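Local coordinates for protein immunomodulatory active chitinase (Trichuris suis, PDB 6G9C) that is an immunomodulatory glycosyl hydrolase family 18 protein that probably binds and cleaves chitin, at residues Glu55-Asn60 and Ser98-Leu103; Gly278-Asp283 and Pro292-Ser297; Glu153-Ser158 and Ala201-Pro206; Leu166-Leu171 and Ala209-Phe214. All blocks are in the same frame, centred on the assembly; numbering follows the deposited sequence.

Contact 1 (Glu55-Asn60 and Ser98-Leu103); sequences EHYQAN and SSQPDL
Gln-100 OE1 is gripped by two donors from the 55-60 loop. Tyr-57 OH donates to Gln-100 OE1 at 2.7 Å. This bond lies in the carbonyl plane and uses a lone pair of the amide oxygen. The backbone N of Asn-60 reaches the same Gln-100 OE1 at 2.9 Å, from well above that plane. The tyrosine ring and the amide are nearly coplanar, 28° apart, and OE1 sits at the ring edge. Gln-100 gets there with CG anti to its backbone N (chi1 -169°) and an extended chain beyond. The other end of the amide is held too. Gln-100 NE2 donates to Asp-102 OD1 at 3.0 Å, and also to the backbone O of Cys-62. These bonds fix the rotation of the amide and tell its O from its N.

Both segments lie in the connections that lead into neighbouring parallel strands of the TIM barrel, 64-72 and 104-110. Cys-62, just beyond Asn-60, forms a disulfide with Cys-37. The 98-103 loop makes a type I turn from Gln-100 to Leu-103, closed by Leu-103 N to Gln-100 O at 3.0 Å. Leu-103 CD1 lies 4.0 Å from Tyr-57 OH. Ala-59 CB rests 3.7 Å from Ser-99 O. At the dimer interface, Ser-98 OG is hydrogen-bonded to Ser-98 OG of the second subunit.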
loop_
_atom_site.group_PDB
_atom_site.type_symbol
_atom_site.label_atom_id
_atom_site.label_comp_id
_atom_site.label_asym_id
_atom_site.label_seq_id
_atom_site.Cartn_x
_atom_site.Cartn_y
_atom_site.Cartn_z
ATOM N N GLU A 55 -6.478 -6.810 -11.235
ATOM C CA GLU A 55 -5.353 -6.406 -12.065
ATOM C C GLU A 55 -5.791 -5.931 -13.442
ATOM O O GLU A 55 -4.950 -5.441 -14.204
ATOM C CB GLU A 55 -4.354 -7.558 -12.198
ATOM C CG GLU A 55 -4.946 -8.849 -12.741
ATOM C CD GLU A 55 -5.480 -9.765 -11.646
ATOM O OE1 GLU A 55 -5.727 -9.276 -10.517
ATOM O OE2 GLU A 55 -5.642 -10.977 -11.921
ATOM N N HIS A 56 -7.071 -6.085 -13.787
ATOM C CA HIS A 56 -7.586 -5.519 -15.025
ATOM C C HIS A 56 -7.790 -4.013 -14.943
ATOM O O HIS A 56 -7.996 -3.380 -15.987
ATOM C CB HIS A 56 -8.899 -6.211 -15.417
ATOM C CG HIS A 56 -8.713 -7.608 -15.925
ATOM N ND1 HIS A 56 -9.551 -8.647 -15.582
ATOM C CD2 HIS A 56 -7.774 -8.138 -16.750
ATOM C CE1 HIS A 56 -9.145 -9.754 -16.180
ATOM N NE2 HIS A 56 -8.064 -9.475 -16.889
ATOM N N TYR A 57 -7.755 -3.431 -13.740
ATOM C CA TYR A 57 -7.840 -1.981 -13.605
ATOM C C TYR A 57 -6.666 -1.334 -14.334
ATOM O O TYR A 57 -5.581 -1.910 -14.442
ATOM C CB TYR A 57 -7.840 -1.564 -12.122
ATOM C CG TYR A 57 -7.826 -0.058 -11.931
ATOM C CD1 TYR A 57 -8.985 0.691 -12.117
ATOM C CD2 TYR A 57 -6.642 0.618 -11.618
ATOM C CE1 TYR A 57 -8.982 2.066 -11.974
ATOM C CE2 TYR A 57 -6.631 2.004 -11.463
ATOM C CZ TYR A 57 -7.796 2.716 -11.661
ATOM O OH TYR A 57 -7.801 4.089 -11.530
ATOM N N GLN A 58 -6.894 -0.139 -14.870
ATOM C CA GLN A 58 -5.881 0.573 -15.641
ATOM C C GLN A 58 -5.532 1.869 -14.924
ATOM O O GLN A 58 -6.425 2.659 -14.605
ATOM C CB GLN A 58 -6.384 0.857 -17.062
ATOM C CG GLN A 58 -5.481 1.755 -17.900
ATOM C CD GLN A 58 -5.927 1.784 -19.362
ATOM O OE1 GLN A 58 -5.836 0.783 -20.073
ATOM N NE2 GLN A 58 -6.453 2.923 -19.794
ATOM N N ALA A 59 -4.235 2.084 -14.677
ATOM C CA ALA A 59 -3.785 3.250 -13.923
ATOM C C ALA A 59 -4.365 4.542 -14.490
ATOM O O ALA A 59 -4.424 4.734 -15.711
ATOM C CB ALA A 59 -2.254 3.316 -13.924
ATOM N N ASN A 60 -4.823 5.412 -13.583
ATOM C CA ASN A 60 -5.331 6.762 -13.835
ATOM C C ASN A 60 -6.723 6.799 -14.456
ATOM O O ASN A 60 -7.202 7.876 -14.822
ATOM C CB ASN A 60 -4.356 7.569 -14.697
ATOM C CG ASN A 60 -3.049 7.812 -13.989
ATOM O OD1 ASN A 60 -3.036 8.226 -12.833
ATOM N ND2 ASN A 60 -1.942 7.531 -14.664
ATOM N N SER A 98 0.189 0.895 -6.528
ATOM C CA SER A 98 1.593 0.868 -6.930
ATOM C C SER A 98 1.816 1.593 -8.253
ATOM O O SER A 98 2.819 2.296 -8.422
ATOM C CB SER A 98 2.075 -0.577 -7.032
ATOM O OG SER A 98 1.985 -1.202 -5.765
ATOM N N SER A 99 0.905 1.436 -9.206
ATOM C CA SER A 99 1.031 2.151 -10.470
ATOM C C SER A 99 0.250 3.458 -10.492
ATOM O O SER A 99 0.354 4.206 -11.466
ATOM C CB SER A 99 0.597 1.255 -11.634
ATOM O OG SER A 99 -0.459 0.394 -11.252
ATOM N N GLN A 100 -0.503 3.762 -9.433
ATOM C CA GLN A 100 -1.258 5.012 -9.345
ATOM C C GLN A 100 -1.278 5.458 -7.890
ATOM O O GLN A 100 -2.229 5.175 -7.145
ATOM C CB GLN A 100 -2.678 4.850 -9.888
ATOM C CG GLN A 100 -3.427 6.168 -10.069
ATOM C CD GLN A 100 -4.918 5.980 -10.198
ATOM O OE1 GLN A 100 -5.379 5.007 -10.789
ATOM N NE2 GLN A 100 -5.689 6.906 -9.629
ATOM N N PRO A 101 -0.244 6.185 -7.452
ATOM C CA PRO A 101 -0.102 6.487 -6.017
ATOM C C PRO A 101 -1.247 7.299 -5.428
ATOM O O PRO A 101 -1.523 7.161 -4.231
ATOM C CB PRO A 101 1.229 7.256 -5.952
ATOM C CG PRO A 101 1.952 6.889 -7.210
ATOM C CD PRO A 101 0.909 6.651 -8.246
ATOM N N ASP A 102 -1.941 8.118 -6.223
ATOM C CA ASP A 102 -3.034 8.937 -5.702
ATOM C C ASP A 102 -4.361 8.189 -5.605
ATOM O O ASP A 102 -5.343 8.775 -5.146
ATOM C CB ASP A 102 -3.221 10.189 -6.569
ATOM C CG ASP A 102 -3.929 9.894 -7.893
ATOM O OD1 ASP A 102 -3.749 8.787 -8.437
ATOM O OD2 ASP A 102 -4.662 10.773 -8.394
ATOM N N LEU A 103 -4.421 6.931 -6.039
ATOM C CA LEU A 103 -5.668 6.172 -5.999
ATOM C C LEU A 103 -6.206 6.068 -4.576
ATOM O O LEU A 103 -5.459 5.784 -3.642
ATOM C CB LEU A 103 -5.427 4.772 -6.573
ATOM C CG LEU A 103 -6.624 3.823 -6.645
ATOM C CD1 LEU A 103 -7.697 4.414 -7.541
ATOM C CD2 LEU A 103 -6.176 2.451 -7.157
HETATM O O HOH W 1 -5.219 9.824 -11.618
#

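Contact 2 (Gly278-Asp283 and Pro292-Ser297); sequences GWTLSD and PAQGSS
Pro-292 begins a return path that runs antiparallel to the end of strand 268-281, like the second arm of a hairpin with a wide loop. That strand is a long member of the TIM barrel, and its end reaches strand 340-343. This is consistent with the alpha/beta insertion found before the last barrel strand in many family 18 chitinases. Pro-292 O accepts from Ser-282 N at 3.1 Å, with a nearly straight N-H...O angle of 168°.

Ala-293 pairs with Leu-281 in a non-hydrogen-bonded position. Its CB presses 3.4 Å from Trp-279 CD1. The indole nitrogen of Trp-279 has its own partner in the backbone O of Glu-227.

At Gln-294 the chain turns a corner. Gln-294 N meets Thr-280 O almost head-on at 2.9 Å. CG lies between the backbone N and the carbonyl carbon (chi1 64°), which brings Gln-294 CG to 3.9 Å from Thr-280 CG2.

Gly-295 O accepts from Thr-280 N at 2.8 Å. The register has now slipped by one residue, for Ser-296 pairs with Trp-279. Thr-280 makes a further bond here, from its OG1 to Ser-296 O at 2.7 Å. The backbone of Thr-280 binds both corner residues and its hydroxyl the residue after them, while Gln-340 NE2 is also bonded to Thr-280 OG1.

Ser-297 N donates to Gly-278 O at 3.1 Å, from above its carbonyl plane. The hydroxyl of Ser-297 folds over the glycine, with Ser-297 OG 3.3 Å from Gly-278 CA.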
loop_
_atom_site.group_PDB
_atom_site.type_symbol
_atom_site.label_atom_id
_atom_site.label_comp_id
_atom_site.label_asym_id
_atom_site.label_seq_id
_atom_site.Cartn_x
_atom_site.Cartn_y
_atom_site.Cartn_z
ATOM N N GLY A 278 -32.969 -3.855 -21.030
ATOM C CA GLY A 278 -33.534 -4.469 -22.215
ATOM C C GLY A 278 -34.924 -5.026 -22.002
ATOM O O GLY A 278 -35.317 -5.388 -20.890
ATOM N N TRP A 279 -35.647 -5.124 -23.112
ATOM C CA TRP A 279 -36.988 -5.681 -23.198
ATOM C C TRP A 279 -37.061 -6.705 -24.329
ATOM O O TRP A 279 -36.253 -6.693 -25.262
ATOM C CB TRP A 279 -38.027 -4.599 -23.494
ATOM C CG TRP A 279 -38.267 -3.579 -22.407
ATOM C CD1 TRP A 279 -39.321 -3.542 -21.531
ATOM C CD2 TRP A 279 -37.474 -2.417 -22.130
ATOM N NE1 TRP A 279 -39.217 -2.437 -20.713
ATOM C CE2 TRP A 279 -38.095 -1.730 -21.067
ATOM C CE3 TRP A 279 -36.298 -1.893 -22.680
ATOM C CZ2 TRP A 279 -37.576 -0.552 -20.538
ATOM C CZ3 TRP A 279 -35.786 -0.722 -22.154
ATOM C CH2 TRP A 279 -36.425 -0.071 -21.083
ATOM N N THR A 280 -38.078 -7.568 -24.261
ATOM C CA THR A 280 -38.534 -8.330 -25.419
ATOM C C THR A 280 -39.763 -7.615 -25.966
ATOM O O THR A 280 -40.745 -7.420 -25.239
ATOM C CB THR A 280 -38.862 -9.778 -25.049
ATOM O OG1 THR A 280 -37.681 -10.421 -24.549
ATOM C CG2 THR A 280 -39.393 -10.541 -26.250
ATOM N N LEU A 281 -39.692 -7.192 -27.221
ATOM C CA LEU A 281 -40.771 -6.421 -27.819
ATOM C C LEU A 281 -42.011 -7.284 -28.016
ATOM O O LEU A 281 -41.916 -8.473 -28.336
ATOM C CB LEU A 281 -40.328 -5.854 -29.167
ATOM C CG LEU A 281 -39.149 -4.880 -29.131
ATOM C CD1 LEU A 281 -38.636 -4.644 -30.535
ATOM C CD2 LEU A 281 -39.589 -3.573 -28.493
ATOM N N SER A 282 -43.184 -6.672 -27.831
ATOM C CA SER A 282 -44.425 -7.347 -28.194
ATOM C C SER A 282 -44.539 -7.520 -29.697
ATOM O O SER A 282 -45.128 -8.498 -30.166
ATOM C CB SER A 282 -45.630 -6.561 -27.686
ATOM O OG SER A 282 -45.538 -6.354 -26.296
ATOM N N ASP A 283 -43.990 -6.578 -30.458
ATOM C CA ASP A 283 -44.139 -6.528 -31.907
ATOM C C ASP A 283 -42.786 -6.153 -32.493
ATOM O O ASP A 283 -42.323 -5.022 -32.312
ATOM C CB ASP A 283 -45.215 -5.516 -32.307
ATOM C CG ASP A 283 -45.548 -5.559 -33.780
ATOM O OD1 ASP A 283 -44.645 -5.829 -34.604
ATOM O OD2 ASP A 283 -46.721 -5.304 -34.123
ATOM N N PRO A 292 -44.387 -1.162 -27.298
ATOM C CA PRO A 292 -44.880 -2.111 -26.292
ATOM C C PRO A 292 -43.909 -3.268 -26.118
ATOM O O PRO A 292 -43.256 -3.710 -27.069
ATOM C CB PRO A 292 -46.223 -2.582 -26.867
ATOM C CG PRO A 292 -46.108 -2.356 -28.334
ATOM C CD PRO A 292 -45.240 -1.123 -28.494
ATOM N N ALA A 293 -43.814 -3.751 -24.882
ATOM C CA ALA A 293 -42.955 -4.871 -24.542
ATOM C C ALA A 293 -43.769 -5.932 -23.824
ATOM O O ALA A 293 -44.754 -5.629 -23.146
ATOM C CB ALA A 293 -41.797 -4.446 -23.656
ATOM N N GLN A 294 -43.348 -7.184 -23.978
ATOM C CA GLN A 294 -44.009 -8.301 -23.321
ATOM C C GLN A 294 -43.216 -8.841 -22.141
ATOM O O GLN A 294 -43.707 -9.718 -21.430
ATOM C CB GLN A 294 -44.274 -9.425 -24.325
ATOM C CG GLN A 294 -43.032 -10.060 -24.920
ATOM C CD GLN A 294 -43.373 -11.242 -25.813
ATOM O OE1 GLN A 294 -43.705 -11.075 -26.988
ATOM N NE2 GLN A 294 -43.308 -12.444 -25.251
ATOM N N GLY A 295 -42.007 -8.342 -21.921
ATOM C CA GLY A 295 -41.208 -8.766 -20.792
ATOM C C GLY A 295 -39.785 -8.263 -20.937
ATOM O O GLY A 295 -39.482 -7.444 -21.807
ATOM N N SER A 296 -38.921 -8.773 -20.067
ATOM C CA SER A 296 -37.518 -8.388 -20.085
ATOM C C SER A 296 -36.810 -8.991 -21.295
ATOM O O SER A 296 -37.280 -9.956 -21.902
ATOM C CB SER A 296 -36.837 -8.869 -18.816
ATOM O OG SER A 296 -37.022 -10.268 -18.708
ATOM N N SER A 297 -35.654 -8.416 -21.635
ATOM C CA SER A 297 -34.800 -9.024 -22.645
ATOM C C SER A 297 -34.232 -10.341 -22.135
ATOM O O SER A 297 -34.007 -10.519 -20.936
ATOM C CB SER A 297 -33.647 -8.092 -23.007
ATOM O OG SER A 297 -32.974 -7.702 -21.823
HETATM O O HOH W 2 -43.266 -3.826 -29.826
#

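Contact 3 (Glu153-Ser158 and Ala201-Pro206); sequences EYPESS and AGYDVP. With EDO (1,2-ethanediol), chain E.
The backbones of Glu-156 and Gly-202 pass close, 4.5 Å between their CA atoms, yet no direct hydrogen bond joins the segments. Two CA-H...O contacts serve instead. Gly-202 CA meets Pro-155 O at 3.4 Å, and Ser-157 CA meets Ala-201 O at 3.3 Å. A water also donates to Ala-201 O at 2.8 Å and is bonded to Ser-157 OG.

The main side-chain contact is a CH-pi contact. Pro-155 CG sits over a face of the Tyr-203 ring, 4.0 Å from its centroid and 20° off the normal. The two side chains cross at about a right angle. Tyr-203 OH runs on past the proline to lie 3.3 Å from Tyr-154 CD1, and is itself hydrogen-bonded to Ser-193 N.

A cis peptide precedes Tyr-154, and Glu-153 CB lies over the centre of the Tyr-154 ring. Glu-153 takes no part in the contact across the segments. It ends the DxxDxDxE signature of family 18, whose glutamate is the proton donor in active relatives. A 1,2-ethanediol, probably from crystallisation, donates from its O1 to Glu-153 OE2 at 2.6 Å, and also binds Tyr-220 OH.

The contact thus joins the loop after barrel strand 147-151 to the end of helix 196-202. Tyr-203 is held edge-to-face by Tyr-163 of helix 160-181 and Trp-258 of helix 251-261. Tyr-154 packs against strands 187-193 and 214-218.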
loop_
_atom_site.group_PDB
_atom_site.type_symbol
_atom_site.label_atom_id
_atom_site.label_comp_id
_atom_site.label_asym_id
_atom_site.label_seq_id
_atom_site.Cartn_x
_atom_site.Cartn_y
_atom_site.Cartn_z
ATOM N N GLU A 153 -30.396 2.025 -0.174
ATOM C CA GLU A 153 -31.304 2.278 -1.302
ATOM C C GLU A 153 -32.736 1.873 -0.949
ATOM O O GLU A 153 -33.139 0.737 -1.212
ATOM C CB GLU A 153 -30.796 1.519 -2.562
ATOM C CG GLU A 153 -29.372 1.928 -2.951
ATOM C CD GLU A 153 -28.873 1.252 -4.230
ATOM O OE1 GLU A 153 -29.691 0.693 -5.000
ATOM O OE2 GLU A 153 -27.649 1.299 -4.444
ATOM N N TYR A 154 -33.534 2.790 -0.377
ATOM C CA TYR A 154 -33.193 4.184 -0.080
ATOM C C TYR A 154 -33.862 4.543 1.234
ATOM O O TYR A 154 -34.896 3.961 1.537
ATOM C CB TYR A 154 -33.706 5.130 -1.171
ATOM C CG TYR A 154 -33.108 4.870 -2.523
ATOM C CD1 TYR A 154 -31.828 5.309 -2.823
ATOM C CD2 TYR A 154 -33.823 4.193 -3.500
ATOM C CE1 TYR A 154 -31.265 5.070 -4.075
ATOM C CE2 TYR A 154 -33.262 3.947 -4.758
ATOM C CZ TYR A 154 -31.995 4.392 -5.034
ATOM O OH TYR A 154 -31.436 4.149 -6.285
ATOM N N PRO A 155 -33.302 5.495 1.989
ATOM C CA PRO A 155 -34.016 6.010 3.166
ATOM C C PRO A 155 -35.384 6.544 2.776
ATOM O O PRO A 155 -35.535 7.237 1.769
ATOM C CB PRO A 155 -33.105 7.134 3.685
ATOM C CG PRO A 155 -32.233 7.508 2.533
ATOM C CD PRO A 155 -32.041 6.221 1.743
ATOM N N GLU A 156 -36.387 6.211 3.586
ATOM C CA GLU A 156 -37.758 6.656 3.405
ATOM C C GLU A 156 -38.071 7.748 4.428
ATOM O O GLU A 156 -37.209 8.173 5.205
ATOM C CB GLU A 156 -38.709 5.462 3.518
ATOM C CG GLU A 156 -38.543 4.488 2.343
ATOM C CD GLU A 156 -38.979 3.062 2.646
ATOM O OE1 GLU A 156 -39.923 2.862 3.434
ATOM O OE2 GLU A 156 -38.366 2.130 2.076
ATOM N N SER A 157 -39.322 8.216 4.423
ATOM C CA SER A 157 -39.681 9.309 5.316
ATOM C C SER A 157 -39.424 8.932 6.769
ATOM O O SER A 157 -38.964 9.760 7.565
ATOM C CB SER A 157 -41.145 9.695 5.102
ATOM O OG SER A 157 -41.320 11.076 5.346
ATOM N N SER A 158 -39.685 7.677 7.124
ATOM C CA SER A 158 -39.496 7.194 8.485
ATOM C C SER A 158 -38.030 6.994 8.837
ATOM O O SER A 158 -37.729 6.651 9.985
ATOM C CB SER A 158 -40.249 5.878 8.676
ATOM O OG SER A 158 -39.783 4.935 7.720
ATOM N N ALA A 201 -38.370 12.673 0.369
ATOM C CA ALA A 201 -38.839 11.901 1.510
ATOM C C ALA A 201 -37.700 11.519 2.445
ATOM O O ALA A 201 -37.878 11.511 3.671
ATOM C CB ALA A 201 -39.563 10.649 1.024
ATOM N N GLY A 202 -36.524 11.206 1.894
ATOM C CA GLY A 202 -35.516 10.494 2.658
ATOM C C GLY A 202 -34.263 11.250 3.059
ATOM O O GLY A 202 -33.543 10.810 3.963
ATOM N N TYR A 203 -33.987 12.384 2.419
ATOM C CA TYR A 203 -32.695 13.052 2.538
ATOM C C TYR A 203 -32.866 14.493 2.991
ATOM O O TYR A 203 -33.515 15.288 2.303
ATOM C CB TYR A 203 -31.957 13.047 1.209
ATOM C CG TYR A 203 -31.676 11.692 0.598
ATOM C CD1 TYR A 203 -32.622 11.056 -0.205
ATOM C CD2 TYR A 203 -30.443 11.072 0.783
ATOM C CE1 TYR A 203 -32.350 9.825 -0.795
ATOM C CE2 TYR A 203 -30.159 9.852 0.191
ATOM C CZ TYR A 203 -31.113 9.230 -0.601
ATOM O OH TYR A 203 -30.828 8.010 -1.186
ATOM N N ASP A 204 -32.246 14.837 4.121
ATOM C CA ASP A 204 -32.125 16.229 4.560
ATOM C C ASP A 204 -30.920 16.801 3.824
ATOM O O ASP A 204 -29.774 16.683 4.274
ATOM C CB ASP A 204 -31.970 16.305 6.080
ATOM C CG ASP A 204 -32.034 17.731 6.619
ATOM O OD1 ASP A 204 -31.564 18.656 5.919
ATOM O OD2 ASP A 204 -32.542 17.928 7.749
ATOM N N VAL A 205 -31.169 17.415 2.669
ATOM C CA VAL A 205 -30.088 17.696 1.722
ATOM C C VAL A 205 -29.106 18.735 2.268
ATOM O O VAL A 205 -27.891 18.492 2.199
ATOM C CB VAL A 205 -30.640 18.108 0.345
ATOM C CG1 VAL A 205 -29.504 18.510 -0.586
ATOM C CG2 VAL A 205 -31.425 16.952 -0.267
ATOM N N PRO A 206 -29.547 19.877 2.823
ATOM C CA PRO A 206 -28.549 20.835 3.340
ATOM C C PRO A 206 -27.744 20.301 4.511
ATOM O O PRO A 206 -26.551 20.608 4.627
ATOM C CB PRO A 206 -29.399 22.051 3.737
ATOM C CG PRO A 206 -30.658 21.904 2.957
ATOM C CD PRO A 206 -30.912 20.441 2.909
HETATM C C1 EDO E . -24.787 0.912 -5.979
HETATM O O1 EDO E . -26.102 0.425 -6.359
HETATM C C2 EDO E . -24.495 2.312 -6.532
HETATM O O2 EDO E . -24.725 2.328 -7.963
HETATM O O HOH W 3 -39.626 13.413 4.677
#

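Contact 4 (Leu166-Leu171 and Ala209-Phe214); sequences LCQEIL and AKVLDF
Val-211 faces helix 160-181 and loses the most surface here, ahead of Leu-171 and Cys-167. Its two methyl groups divide the work. Val-211 CG2 touches Cys-167 CB at 3.9 Å. Val-211 CG1 lies 4.0 Å from Gln-168 CG, on the aliphatic part of that side chain. The torsion chi1 of -60° puts CG1 beside the backbone N and CG2 between N and the carbonyl carbon, which turns one methyl to Gln-168 and the other to Cys-167.

Leu-171 comes from one turn further on. Its CG is anti to the backbone N (chi1 176°), and Leu-171 CD2 reaches across to the valine. There it meets Val-211 CB at 3.8 Å and Val-211 O at 3.6 Å, so one methyl touches both the side chain and the backbone. Cys-167 makes a looser second contact, with Cys-167 SG 4.4 Å from Leu-212 CD2. The side-chain contacts are apolar, and no hydrogen bond joins the segments. The backbones stay apart, the nearest CA atoms being those of Gln-168 and Val-211 at 6.0 Å.

Helix 160-181 and the end of helix 205-211 belong to the outer layer of the TIM barrel. Cys-167 and Leu-212 both pack on Phe-188 of barrel strand 187-193, which lies beneath them. Asp-213 bonds Phe-188 N and forms a salt bridge with Arg-185, a residue that the Leu-171 side chain also touches. Beyond Val-211 the chain enters barrel strand 214-218.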
loop_
_atom_site.group_PDB
_atom_site.type_symbol
_atom_site.label_atom_id
_atom_site.label_comp_id
_atom_site.label_asym_id
_atom_site.label_seq_id
_atom_site.Cartn_x
_atom_site.Cartn_y
_atom_site.Cartn_z
ATOM N N LEU A 166 -27.168 8.996 11.459
ATOM C CA LEU A 166 -26.148 8.029 11.064
ATOM C C LEU A 166 -24.975 8.715 10.357
ATOM O O LEU A 166 -23.806 8.484 10.700
ATOM C CB LEU A 166 -26.773 6.954 10.171
ATOM C CG LEU A 166 -25.819 5.942 9.530
ATOM C CD1 LEU A 166 -25.134 5.105 10.589
ATOM C CD2 LEU A 166 -26.581 5.056 8.566
ATOM N N CYS A 167 -25.266 9.586 9.385
ATOM C CA CYS A 167 -24.183 10.233 8.642
ATOM C C CYS A 167 -23.387 11.200 9.519
ATOM O O CYS A 167 -22.154 11.243 9.432
ATOM C CB CYS A 167 -24.735 10.951 7.414
ATOM S SG CYS A 167 -25.346 9.829 6.147
ATOM N N GLN A 168 -24.059 11.972 10.379
ATOM C CA GLN A 168 -23.329 12.868 11.267
ATOM C C GLN A 168 -22.432 12.082 12.217
ATOM O O GLN A 168 -21.298 12.492 12.495
ATOM C CB GLN A 168 -24.315 13.741 12.059
ATOM C CG GLN A 168 -25.088 14.725 11.190
ATOM C CD GLN A 168 -26.230 15.373 11.945
ATOM O OE1 GLN A 168 -26.767 14.787 12.887
ATOM N NE2 GLN A 168 -26.593 16.591 11.553
ATOM N N GLU A 169 -22.926 10.946 12.728
ATOM C CA GLU A 169 -22.145 10.153 13.677
ATOM C C GLU A 169 -20.981 9.423 12.996
ATOM O O GLU A 169 -19.909 9.271 13.603
ATOM C CB GLU A 169 -23.063 9.172 14.405
ATOM C CG GLU A 169 -24.005 9.889 15.410
ATOM C CD GLU A 169 -25.231 9.073 15.811
ATOM O OE1 GLU A 169 -25.243 7.840 15.618
ATOM O OE2 GLU A 169 -26.194 9.682 16.325
ATOM N N ILE A 170 -21.170 8.950 11.756
ATOM C CA ILE A 170 -20.054 8.347 11.010
ATOM C C ILE A 170 -18.911 9.345 10.874
ATOM O O ILE A 170 -17.755 9.045 11.203
ATOM C CB ILE A 170 -20.509 7.846 9.625
ATOM C CG1 ILE A 170 -21.312 6.542 9.733
ATOM C CG2 ILE A 170 -19.273 7.635 8.665
ATOM C CD1 ILE A 170 -22.167 6.238 8.481
ATOM N N LEU A 171 -19.221 10.554 10.399
ATOM C CA LEU A 171 -18.171 11.551 10.212
ATOM C C LEU A 171 -17.488 11.873 11.531
ATOM O O LEU A 171 -16.255 11.953 11.591
ATOM C CB LEU A 171 -18.736 12.819 9.566
ATOM C CG LEU A 171 -17.731 13.969 9.414
ATOM C CD1 LEU A 171 -16.583 13.588 8.478
ATOM C CD2 LEU A 171 -18.404 15.241 8.939
ATOM N N ALA A 209 -25.096 17.783 3.166
ATOM C CA ALA A 209 -23.982 18.426 2.471
ATOM C C ALA A 209 -22.848 18.763 3.431
ATOM O O ALA A 209 -21.677 18.779 3.036
ATOM C CB ALA A 209 -24.457 19.701 1.774
ATOM N N LYS A 210 -23.178 19.030 4.691
ATOM C CA LYS A 210 -22.168 19.421 5.659
ATOM C C LYS A 210 -21.313 18.245 6.111
ATOM O O LYS A 210 -20.189 18.465 6.570
ATOM C CB LYS A 210 -22.843 20.095 6.860
ATOM C CG LYS A 210 -23.593 21.386 6.510
ATOM C CD LYS A 210 -24.096 22.124 7.744
ATOM C CE LYS A 210 -24.976 23.311 7.344
ATOM N NZ LYS A 210 -24.915 24.434 8.329
ATOM N N VAL A 211 -21.798 17.010 5.979
ATOM C CA VAL A 211 -21.079 15.864 6.524
ATOM C C VAL A 211 -20.583 14.883 5.470
ATOM O O VAL A 211 -19.628 14.141 5.754
ATOM C CB VAL A 211 -21.921 15.119 7.585
ATOM C CG1 VAL A 211 -22.259 16.056 8.758
ATOM C CG2 VAL A 211 -23.174 14.547 6.977
ATOM N N LEU A 212 -21.176 14.817 4.278
ATOM C CA LEU A 212 -20.671 13.943 3.230
ATOM C C LEU A 212 -19.640 14.676 2.383
ATOM O O LEU A 212 -19.831 15.840 2.017
ATOM C CB LEU A 212 -21.808 13.447 2.334
ATOM C CG LEU A 212 -22.849 12.568 3.031
ATOM C CD1 LEU A 212 -24.166 12.518 2.244
ATOM C CD2 LEU A 212 -22.281 11.174 3.274
ATOM N N ASP A 213 -18.547 13.984 2.061
ATOM C CA ASP A 213 -17.554 14.576 1.170
ATOM C C ASP A 213 -18.157 14.854 -0.208
ATOM O O ASP A 213 -17.959 15.935 -0.780
ATOM C CB ASP A 213 -16.336 13.657 1.077
ATOM C CG ASP A 213 -15.549 13.612 2.385
ATOM O OD1 ASP A 213 -15.253 14.690 2.938
ATOM O OD2 ASP A 213 -15.253 12.503 2.873
ATOM N N PHE A 214 -18.899 13.896 -0.757
ATOM C CA PHE A 214 -19.702 14.151 -1.953
ATOM C C PHE A 214 -20.741 13.044 -2.064
ATOM O O PHE A 214 -20.718 12.084 -1.295
ATOM C CB PHE A 214 -18.839 14.266 -3.232
ATOM C CG PHE A 214 -17.877 13.114 -3.476
ATOM C CD1 PHE A 214 -18.326 11.901 -3.987
ATOM C CD2 PHE A 214 -16.515 13.272 -3.261
ATOM C CE1 PHE A 214 -17.437 10.853 -4.257
ATOM C CE2 PHE A 214 -15.615 12.230 -3.530
ATOM C CZ PHE A 214 -16.080 11.015 -4.031
#

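From the N terminus, contact 1 comes first and closes the loop that holds strand 64-72 and helix 85-94, before strand 104-110. Contacts 3 and 4 follow and cross, since their segments alternate: 153-158, 166-171, 201-206, 209-214. Contact 3 spans helix 160-181, while contact 4 starts within it; both enclose strand 187-193 and use helix 205-211. Their centres are about 14 Å apart. Contact 2 comes last and closes a short loop after strand 268-281. Its centre is about 40 Å from that of contact 1, across the chain's centre. Contact 1 ties loop to loop, contact 3 loop to helix end, contact 4 helix to helix end, and contact 2 a strand end to the loop after it.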